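PDB 1QWK: aldo-keto reductase family 1 member C1 from Caenorhabditis elegans, which probably acts as an NADPH-dependent aldose reductase of the aldo-keto reductase family, reducing carbonyl groups to alcohols. Local coordinates for residues 81-86 / 112-117; 150-155 / 169-174. All coordinates share one frame; numbering follows the deposited sequence.

Contact 1: residues 81-86 / 112-117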
loop_
_atom_site.group_PDB
_atom_site.type_symbol
_atom_site.label_atom_id
_atom_site.label_comp_id
_atom_site.label_asym_id
_atom_site.label_seq_id
_atom_site.Cartn_x
_atom_site.Cartn_y
_atom_site.Cartn_z
ATOM N N LYS A 81 2.025 1.418 -9.566
ATOM C CA LYS A 81 1.108 0.375 -10.004
ATOM C C LYS A 81 0.439 0.643 -11.340
ATOM O O LYS A 81 0.098 1.787 -11.660
ATOM C CB LYS A 81 0.023 0.190 -8.939
ATOM C CG LYS A 81 0.519 0.264 -7.503
ATOM C CD LYS A 81 -0.622 0.015 -6.523
ATOM C CE LYS A 81 -0.254 0.461 -5.115
ATOM N NZ LYS A 81 -0.143 1.956 -5.042
ATOM N N ALA A 82 0.237 -0.420 -12.109
ATOM C CA ALA A 82 -0.419 -0.308 -13.411
ATOM C C ALA A 82 -1.928 -0.342 -13.204
ATOM O O ALA A 82 -2.431 -1.173 -12.451
ATOM C CB ALA A 82 0.014 -1.472 -14.311
ATOM N N TRP A 83 -2.647 0.565 -13.860
ATOM C CA TRP A 83 -4.101 0.624 -13.735
ATOM C C TRP A 83 -4.759 -0.407 -14.664
ATOM O O TRP A 83 -4.083 -1.055 -15.464
ATOM C CB TRP A 83 -4.607 2.038 -14.045
ATOM C CG TRP A 83 -6.037 2.257 -13.670
ATOM C CD1 TRP A 83 -7.006 2.826 -14.444
ATOM C CD2 TRP A 83 -6.677 1.880 -12.440
ATOM N NE1 TRP A 83 -8.209 2.821 -13.777
ATOM C CE2 TRP A 83 -8.037 2.249 -12.546
ATOM C CE3 TRP A 83 -6.231 1.267 -11.260
ATOM C CZ2 TRP A 83 -8.962 2.022 -11.514
ATOM C CZ3 TRP A 83 -7.150 1.040 -10.233
ATOM C CH2 TRP A 83 -8.500 1.418 -10.370
ATOM N N THR A 84 -6.078 -0.549 -14.559
ATOM C CA THR A 84 -6.820 -1.542 -15.337
ATOM C C THR A 84 -6.628 -1.578 -16.856
ATOM O O THR A 84 -6.617 -2.656 -17.448
ATOM C CB THR A 84 -8.333 -1.452 -15.018
ATOM O OG1 THR A 84 -8.809 -0.121 -15.264
ATOM C CG2 THR A 84 -8.585 -1.811 -13.559
ATOM N N HIS A 85 -6.477 -0.419 -17.487
ATOM C CA HIS A 85 -6.297 -0.381 -18.932
ATOM C C HIS A 85 -4.866 -0.748 -19.331
ATOM O O HIS A 85 -4.608 -1.133 -20.472
ATOM C CB HIS A 85 -6.659 1.005 -19.481
ATOM C CG HIS A 85 -5.783 2.107 -18.972
ATOM N ND1 HIS A 85 -5.617 2.367 -17.630
ATOM C CD2 HIS A 85 -5.031 3.024 -19.628
ATOM C CE1 HIS A 85 -4.802 3.397 -17.478
ATOM N NE2 HIS A 85 -4.433 3.813 -18.676
ATOM N N GLU A 86 -3.938 -0.643 -18.388
ATOM C CA GLU A 86 -2.548 -0.968 -18.660
ATOM C C GLU A 86 -2.289 -2.466 -18.488
ATOM O O GLU A 86 -1.243 -2.976 -18.886
ATOM C CB GLU A 86 -1.644 -0.132 -17.745
ATOM C CG GLU A 86 -1.915 1.364 -17.900
ATOM C CD GLU A 86 -1.110 2.244 -16.953
ATOM O OE1 GLU A 86 -1.160 2.022 -15.726
ATOM O OE2 GLU A 86 -0.439 3.174 -17.452
ATOM N N LEU A 112 3.466 -3.049 -9.403
ATOM C CA LEU A 112 2.321 -3.914 -9.110
ATOM C C LEU A 112 1.140 -3.787 -10.051
ATOM O O LEU A 112 0.912 -2.731 -10.632
ATOM C CB LEU A 112 1.794 -3.606 -7.702
ATOM C CG LEU A 112 2.773 -3.490 -6.529
ATOM C CD1 LEU A 112 2.015 -3.052 -5.289
ATOM C CD2 LEU A 112 3.474 -4.816 -6.310
ATOM N N ALA A 113 0.384 -4.870 -10.197
ATOM C CA ALA A 113 -0.842 -4.814 -10.980
ATOM C C ALA A 113 -1.779 -4.241 -9.901
ATOM O O ALA A 113 -1.973 -4.865 -8.860
ATOM C CB ALA A 113 -1.286 -6.227 -11.383
ATOM N N HIS A 114 -2.338 -3.055 -10.130
ATOM C CA HIS A 114 -3.198 -2.395 -9.141
ATOM C C HIS A 114 -4.446 -3.208 -8.831
ATOM O O HIS A 114 -4.995 -3.132 -7.734
ATOM C CB HIS A 114 -3.605 -1.016 -9.659
ATOM C CG HIS A 114 -3.870 -0.002 -8.591
ATOM N ND1 HIS A 114 -4.417 -0.322 -7.367
ATOM C CD2 HIS A 114 -3.710 1.343 -8.590
ATOM C CE1 HIS A 114 -4.585 0.782 -6.659
ATOM N NE2 HIS A 114 -4.163 1.806 -7.379
ATOM N N MET A 115 -4.882 -3.980 -9.818
ATOM C CA MET A 115 -6.061 -4.841 -9.705
ATOM C C MET A 115 -5.795 -6.066 -10.573
ATOM O O MET A 115 -4.815 -6.113 -11.313
ATOM C CB MET A 115 -7.307 -4.140 -10.264
ATOM C CG MET A 115 -7.707 -2.835 -9.584
ATOM S SD MET A 115 -8.515 -3.114 -7.985
ATOM C CE MET A 115 -8.131 -1.558 -7.156
ATOM N N PRO A 116 -6.658 -7.084 -10.475
ATOM C CA PRO A 116 -6.488 -8.293 -11.287
ATOM C C PRO A 116 -7.381 -8.241 -12.532
ATOM O O PRO A 116 -7.246 -9.064 -13.440
ATOM C CB PRO A 116 -6.919 -9.401 -10.335
ATOM C CG PRO A 116 -8.036 -8.741 -9.579
ATOM C CD PRO A 116 -7.488 -7.363 -9.283
ATOM N N ALA A 117 -8.272 -7.253 -12.569
ATOM C CA ALA A 117 -9.240 -7.094 -13.658
ATOM C C ALA A 117 -8.946 -6.007 -14.691
ATOM O O ALA A 117 -8.906 -4.823 -14.358
ATOM C CB ALA A 117 -10.616 -6.858 -13.058
#
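Lys81 and His114 meet at the predicted active site, where parallel strands 77-82 and 110-113 of the aldo-keto reductase barrel run out into loops. Backbone bonds join the strand ends. Ala82 N donates to Leu112 O at 2.8 Å. Ala82 O then accepts His114 N at 3.0 Å, which carries the pairing one residue past the strand. The His114 ring is held between two side chains. Lys81 CD makes a CH-pi contact over the middle of one face, 3.8 Å from the ring centroid. Trp83 comes to the opposite face with the edge of its six-membered ring. This is a T-shaped pair with planes at 76°, and Trp83 CE3 lies 3.7 Å from His114 CD2. The tryptophan reaches there because its CG stands anti to the backbone N (chi1 -168°). Met115 CG packs against Trp83 CZ3 at 4.0 Å. Thr84 CG2 lies beside Met115 CG, and Trp83 N is fixed by Glu86 OE1 at 2.8 Å. The Lys81 chain is extended until it bends at its last torsion. Its NZ forms a salt bridge with Asp47, a hydrogen bond with Thr48 O and a weak one with Tyr52 OH, the predicted proton donor. Lys81 therefore works at two levels: its methylene chain supports the imidazole, which is predicted to bind substrate, and its amine is set beside the tyrosine whose pKa it is predicted to lower.

Contact 2: residues 150-155 / 169-174; sequences VGVSNW and TPVHNS
Two groups of strand 150-153 approach Asn173 O: Val152 N hydrogen-bonds to it at 3.0 Å, and Gly151 CA adds a CA-H...O contact at 3.2 Å. Gly151 has no side chain to keep this carbonyl at a distance. Nearby, His172 N donates to Val150 O at 2.9 Å. The His172 CG lies beside its own backbone N (chi1 -54°), and this brings the ring edge to the Val150 backbone, with His172 CD2 3.0 Å from Val150 N. Val150 CG2 also lies 3.7 Å from His172 CD2. Pro170 O sits over the centre of one ring face, and ND1 bonds to Ser11. Replacing this imidazole by the methyl group of an alanine would probably leave Ser11 OG without its ND1 partner and open a gap beside Val150 CG2. At the other end, one water accepts from Trp155 N at 2.9 Å and hydrogen-bonds to Ser174 OG at 2.8 Å; that hydroxyl also bonds to His187. The contact closes the beta-alpha-beta unit of the barrel around helix 157-164. Val152 and Val171 pack on that helix, Val150 and Val171 touch Trp135 of helix 131-143, and Asn173 ND2 bonds to Ser197 and Thr199 at strand 197-201.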
loop_
_atom_site.group_PDB
_atom_site.type_symbol
_atom_site.label_atom_id
_atom_site.label_comp_id
_atom_site.label_asym_id
_atom_site.label_seq_id
_atom_site.Cartn_x
_atom_site.Cartn_y
_atom_site.Cartn_z
ATOM N N VAL A 150 8.376 -7.297 -8.752
ATOM C CA VAL A 150 7.022 -7.189 -9.271
ATOM C C VAL A 150 6.023 -7.856 -8.339
ATOM O O VAL A 150 6.371 -8.763 -7.580
ATOM C CB VAL A 150 6.897 -7.811 -10.690
ATOM C CG1 VAL A 150 7.539 -6.880 -11.722
ATOM C CG2 VAL A 150 7.559 -9.177 -10.730
ATOM N N GLY A 151 4.778 -7.402 -8.397
ATOM C CA GLY A 151 3.759 -7.960 -7.530
ATOM C C GLY A 151 2.351 -7.593 -7.934
ATOM O O GLY A 151 2.110 -7.084 -9.027
ATOM N N VAL A 152 1.420 -7.839 -7.022
ATOM C CA VAL A 152 0.015 -7.593 -7.282
ATOM C C VAL A 152 -0.690 -6.889 -6.126
ATOM O O VAL A 152 -0.184 -6.839 -5.002
ATOM C CB VAL A 152 -0.698 -8.928 -7.547
ATOM C CG1 VAL A 152 0.018 -9.683 -8.672
ATOM C CG2 VAL A 152 -0.693 -9.770 -6.270
ATOM N N SER A 153 -1.870 -6.347 -6.412
ATOM C CA SER A 153 -2.664 -5.671 -5.397
ATOM C C SER A 153 -4.128 -6.026 -5.609
ATOM O O SER A 153 -4.612 -6.050 -6.737
ATOM C CB SER A 153 -2.483 -4.153 -5.488
ATOM O OG SER A 153 -3.134 -3.503 -4.399
ATOM N N ASN A 154 -4.825 -6.319 -4.520
ATOM C CA ASN A 154 -6.245 -6.660 -4.591
ATOM C C ASN A 154 -6.539 -7.961 -5.347
ATOM O O ASN A 154 -7.609 -8.115 -5.937
ATOM C CB ASN A 154 -7.022 -5.507 -5.229
ATOM C CG ASN A 154 -6.828 -4.198 -4.484
ATOM O OD1 ASN A 154 -6.375 -3.200 -5.054
ATOM N ND2 ASN A 154 -7.164 -4.199 -3.199
ATOM N N TRP A 155 -5.579 -8.881 -5.341
ATOM C CA TRP A 155 -5.746 -10.182 -5.976
ATOM C C TRP A 155 -6.095 -11.158 -4.855
ATOM O O TRP A 155 -5.695 -10.943 -3.705
ATOM C CB TRP A 155 -4.436 -10.648 -6.613
ATOM C CG TRP A 155 -4.078 -10.012 -7.929
ATOM C CD1 TRP A 155 -4.235 -8.701 -8.289
ATOM C CD2 TRP A 155 -3.422 -10.657 -9.032
ATOM N NE1 TRP A 155 -3.710 -8.494 -9.548
ATOM C CE2 TRP A 155 -3.211 -9.677 -10.025
ATOM C CE3 TRP A 155 -2.991 -11.970 -9.275
ATOM C CZ2 TRP A 155 -2.585 -9.967 -11.247
ATOM C CZ3 TRP A 155 -2.366 -12.260 -10.491
ATOM C CH2 TRP A 155 -2.172 -11.259 -11.464
ATOM N N THR A 169 8.730 -15.482 -13.201
ATOM C CA THR A 169 9.197 -14.712 -12.056
ATOM C C THR A 169 8.152 -14.823 -10.943
ATOM O O THR A 169 6.958 -14.658 -11.184
ATOM C CB THR A 169 9.392 -13.223 -12.434
ATOM O OG1 THR A 169 10.412 -13.124 -13.438
ATOM C CG2 THR A 169 9.809 -12.406 -11.216
ATOM N N PRO A 170 8.584 -15.145 -9.717
ATOM C CA PRO A 170 7.634 -15.261 -8.607
ATOM C C PRO A 170 7.001 -13.918 -8.254
ATOM O O PRO A 170 7.547 -12.860 -8.575
ATOM C CB PRO A 170 8.501 -15.787 -7.464
ATOM C CG PRO A 170 9.527 -16.614 -8.182
ATOM C CD PRO A 170 9.889 -15.722 -9.353
ATOM N N VAL A 171 5.835 -13.960 -7.620
ATOM C CA VAL A 171 5.180 -12.736 -7.179
ATOM C C VAL A 171 5.988 -12.337 -5.940
ATOM O O VAL A 171 6.082 -13.108 -4.987
ATOM C CB VAL A 171 3.711 -13.004 -6.792
ATOM C CG1 VAL A 171 3.103 -11.761 -6.157
ATOM C CG2 VAL A 171 2.916 -13.408 -8.032
ATOM N N HIS A 172 6.573 -11.139 -5.945
ATOM C CA HIS A 172 7.408 -10.700 -4.821
ATOM C C HIS A 172 6.645 -10.004 -3.700
ATOM O O HIS A 172 7.092 -10.000 -2.551
ATOM C CB HIS A 172 8.508 -9.736 -5.303
ATOM C CG HIS A 172 9.352 -10.272 -6.421
ATOM N ND1 HIS A 172 10.078 -11.441 -6.321
ATOM C CD2 HIS A 172 9.606 -9.778 -7.655
ATOM C CE1 HIS A 172 10.743 -11.642 -7.444
ATOM N NE2 HIS A 172 10.474 -10.647 -8.271
ATOM N N ASN A 173 5.504 -9.409 -4.033
ATOM C CA ASN A 173 4.720 -8.671 -3.046
ATOM C C ASN A 173 3.228 -8.649 -3.371
ATOM O O ASN A 173 2.831 -8.726 -4.535
ATOM C CB ASN A 173 5.271 -7.234 -2.958
ATOM C CG ASN A 173 4.402 -6.299 -2.116
ATOM O OD1 ASN A 173 3.577 -5.544 -2.644
ATOM N ND2 ASN A 173 4.597 -6.336 -0.805
ATOM N N SER A 174 2.411 -8.569 -2.326
ATOM C CA SER A 174 0.960 -8.484 -2.451
ATOM C C SER A 174 0.528 -7.332 -1.551
ATOM O O SER A 174 0.798 -7.340 -0.349
ATOM C CB SER A 174 0.287 -9.777 -1.980
ATOM O OG SER A 174 -1.118 -9.582 -1.842
HETATM O O HOH W 1 -3.261 -9.180 -3.631
#

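Following the chain from the N terminus, the first of the four segments lies on strand 77-82, the third strand of the barrel. Contact 1 closes the loop that runs through helix 92-103 and returns on strand 110-113. The chain then passes along helix 131-143 to strand 150-153. Contact 2 closes a shorter loop, through helix 157-164 to strand 173-177. The two loops follow in series and neither nests in nor crosses the other. They join side by side, because strands 110-113 and 150-153 are neighbours: Ala113 N probably bonds to Gly151 O. Beyond the strands, Trp155 NE1 makes a weak bond to Met115 O. Together the contacts tie four consecutive barrel strands, with contact 1 at the predicted active site and contact 2 farther round the wall.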